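Local coordinates for protein putative phosphoenolpyruvate-dependent sugar phosphotransferase system (PTS) permease (Klebsiella pneumoniae subsp. pneumoniae, PDB 3MTQ) that probably serves as the IIA component of a mannose/fructose-type sugar phosphotransferase system, relaying a phosphoryl group during sugar uptake, at residues A[127-130]-A[131-135]. Numbering follows the deposited sequence. Where two conformers were deposited one is given.
Sequences TEKL and ITEAL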
ATOM      1  N   THR A 127      12.436  17.760   7.605  1.00 28.23           N
ATOM      2  CA  THR A 127      11.282  16.864   7.445  1.00 27.75           C
ATOM      3  C   THR A 127      10.616  16.958   6.086  1.00 27.24           C
ATOM      4  O   THR A 127      10.155  15.957   5.523  1.00 25.75           O
ATOM      5  CB  THR A 127      10.300  17.047   8.572  1.00 28.08           C
ATOM      6  OG1 THR A 127      11.001  16.774   9.780  1.00 28.32           O
ATOM      7  CG2 THR A 127       9.107  16.086   8.411  1.00 28.31           C
ATOM      8  N   GLU A 128      10.669  18.157   5.516  1.00 27.54           N
ATOM      9  CA  GLU A 128      10.147  18.405   4.159  0.50 27.76           C
ATOM     10  C   GLU A 128      10.901  17.594   3.119  1.00 27.34           C
ATOM     11  O   GLU A 128      10.300  17.020   2.193  1.00 26.89           O
ATOM     12  CB  GLU A 128      10.279  19.888   3.760  0.50 27.89           C
ATOM     13  CG  GLU A 128       8.998  20.715   3.873  0.50 29.22           C
ATOM     14  CD  GLU A 128       9.179  22.121   3.326  0.50 30.40           C
ATOM     15  OE1 GLU A 128       9.395  22.258   2.104  0.50 32.13           O
ATOM     16  OE2 GLU A 128       9.109  23.084   4.120  0.50 33.58           O
ATOM     17  N   LYS A 129      12.226  17.581   3.255  1.00 27.34           N
ATOM     18  CA  LYS A 129      13.127  16.859   2.366  1.00 27.31           C
ATOM     19  C   LYS A 129      12.921  15.368   2.506  1.00 25.21           C
ATOM     20  O   LYS A 129      12.796  14.678   1.530  1.00 25.29           O
ATOM     21  CB  LYS A 129      14.582  17.240   2.669  1.00 28.49           C
ATOM     22  CG  LYS A 129      15.657  16.502   1.908  1.00 30.81           C
ATOM     23  CD  LYS A 129      17.048  17.047   2.289  1.00 33.78           C
ATOM     24  CE  LYS A 129      18.175  16.169   1.735  1.00 36.05           C
ATOM     25  NZ  LYS A 129      18.621  15.134   2.701  1.00 39.61           N
ATOM     26  N   LEU A 130      12.860  14.872   3.736  1.00 24.01           N
ATOM     27  CA  LEU A 130      12.534  13.456   3.975  1.00 22.32           C
ATOM     28  C   LEU A 130      11.267  12.965   3.236  1.00 21.37           C
ATOM     29  O   LEU A 130      11.277  11.926   2.527  1.00 21.47           O
ATOM     30  CB  LEU A 130      12.337  13.253   5.478  1.00 22.19           C
ATOM     31  CG  LEU A 130      11.761  11.922   6.011  1.00 22.10           C
ATOM     32  CD1 LEU A 130      12.783  10.826   5.889  1.00 24.21           C
ATOM     33  CD2 LEU A 130      11.358  12.046   7.417  1.00 26.44           C
ATOM     34  N   ILE A 131      10.164  13.649   3.480  1.00 20.20           N
ATOM     35  CA  ILE A 131       8.855  13.268   2.965  1.00 21.40           C
ATOM     36  C   ILE A 131       8.775  13.395   1.415  1.00 21.63           C
ATOM     37  O   ILE A 131       8.355  12.495   0.734  1.00 21.76           O
ATOM     38  CB  ILE A 131       7.741  14.118   3.630  1.00 21.05           C
ATOM     39  CG1 ILE A 131       7.552  13.684   5.135  1.00 22.81           C
ATOM     40  CG2 ILE A 131       6.448  13.965   2.856  1.00 21.16           C
ATOM     41  CD1 ILE A 131       6.914  14.738   6.038  1.00 22.98           C
ATOM     42  N   THR A 132       9.209  14.519   0.880  1.00 22.42           N
ATOM     43  CA  THR A 132       9.175  14.699  -0.561  1.00 22.96           C
ATOM     44  C   THR A 132      10.080  13.687  -1.283  1.00 22.93           C
ATOM     45  O   THR A 132       9.633  13.051  -2.239  1.00 24.26           O
ATOM     46  CB  THR A 132       9.528  16.162  -0.951  1.00 23.15           C
ATOM     47  OG1 THR A 132      10.752  16.520  -0.329  1.00 26.87           O
ATOM     48  CG2 THR A 132       8.451  17.130  -0.481  1.00 24.15           C
ATOM     49  N   GLU A 133      11.327  13.524  -0.823  1.00 22.93           N
ATOM     50  CA  GLU A 133      12.243  12.512  -1.386  1.00 23.21           C
ATOM     51  C   GLU A 133      11.701  11.077  -1.282  1.00 23.19           C
ATOM     52  O   GLU A 133      11.780  10.270  -2.241  1.00 22.87           O
ATOM     53  CB  GLU A 133      13.648  12.598  -0.764  1.00 24.00           C
ATOM     54  CG  GLU A 133      14.460  13.850  -1.247  1.00 26.89           C
ATOM     55  CD  GLU A 133      15.890  13.938  -0.709  1.00 31.45           C
ATOM     56  OE1 GLU A 133      16.300  13.146   0.189  1.00 32.38           O
ATOM     57  OE2 GLU A 133      16.608  14.840  -1.180  1.00 32.32           O
ATOM     58  N   ALA A 134      11.181  10.737  -0.109  1.00 22.56           N
ATOM     59  CA  ALA A 134      10.573   9.427   0.061  1.00 22.58           C
ATOM     60  C   ALA A 134       9.395   9.218  -0.906  1.00 21.75           C
ATOM     61  O   ALA A 134       9.262   8.150  -1.496  1.00 22.57           O
ATOM     62  CB  ALA A 134      10.122   9.213   1.536  1.00 22.02           C
ATOM     63  N   LEU A 135       8.537  10.211  -1.048  1.00 21.78           N
ATOM     64  CA  LEU A 135       7.417  10.108  -1.966  1.00 22.48           C
ATOM     65  C   LEU A 135       7.900   9.951  -3.395  1.00 24.28           C
ATOM     66  O   LEU A 135       7.367   9.123  -4.149  1.00 24.80           O
ATOM     67  CB  LEU A 135       6.459  11.300  -1.880  1.00 22.54           C
ATOM     68  CG  LEU A 135       5.546  11.215  -0.655  1.00 21.84           C
ATOM     69  CD1 LEU A 135       5.044  12.540  -0.252  1.00 22.43           C
ATOM     70  CD2 LEU A 135       4.392  10.235  -0.922  1.00 20.98           C
TER
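Thr132 turns its hydroxyl back onto the preceding turn of helix 127-141, where OG1 lies 2.6 Å from Glu128 O and donates to it. A chi1 of 52° sets OG1 between the backbone N and the carbonyl carbon, which points it back along the helix at the carbonyl four residues earlier. The same carbonyl accepts the helical bond from Thr132 N at 3.0 Å; the two donors arrive from opposite faces of its plane, so one residue grips Glu128 O twice.

On the neighbouring flank Lys129 and Glu133 meet one turn apart, their side chains running at a slant to each other. The glutamate carboxylate lies against the lysine methylenes, with OE2 3.6 Å from both CG and CE of Lys129. The ammonium ends farther off, NZ to Glu133 OE1 being a long salt bridge of 4.0 Å; its firmer partner is Glu124.

Facing the sheet, the methyls meet: Thr127 CG2 touches Ile131 CD1 at 3.5 Å beside His105, while Thr127 OG1 hydrogen-bonds with Glu79 and Arg22. Over these two turns Leu130, Ile131 and Ala134 give the helix an apolar side against strand 104-108 and helix 112-120, and Ile131 also meets Tyr144 of the second subunit, where Glu128 and Thr132 pack on Gln147. The long bridge to Glu133 probably adds only modestly to helix stability.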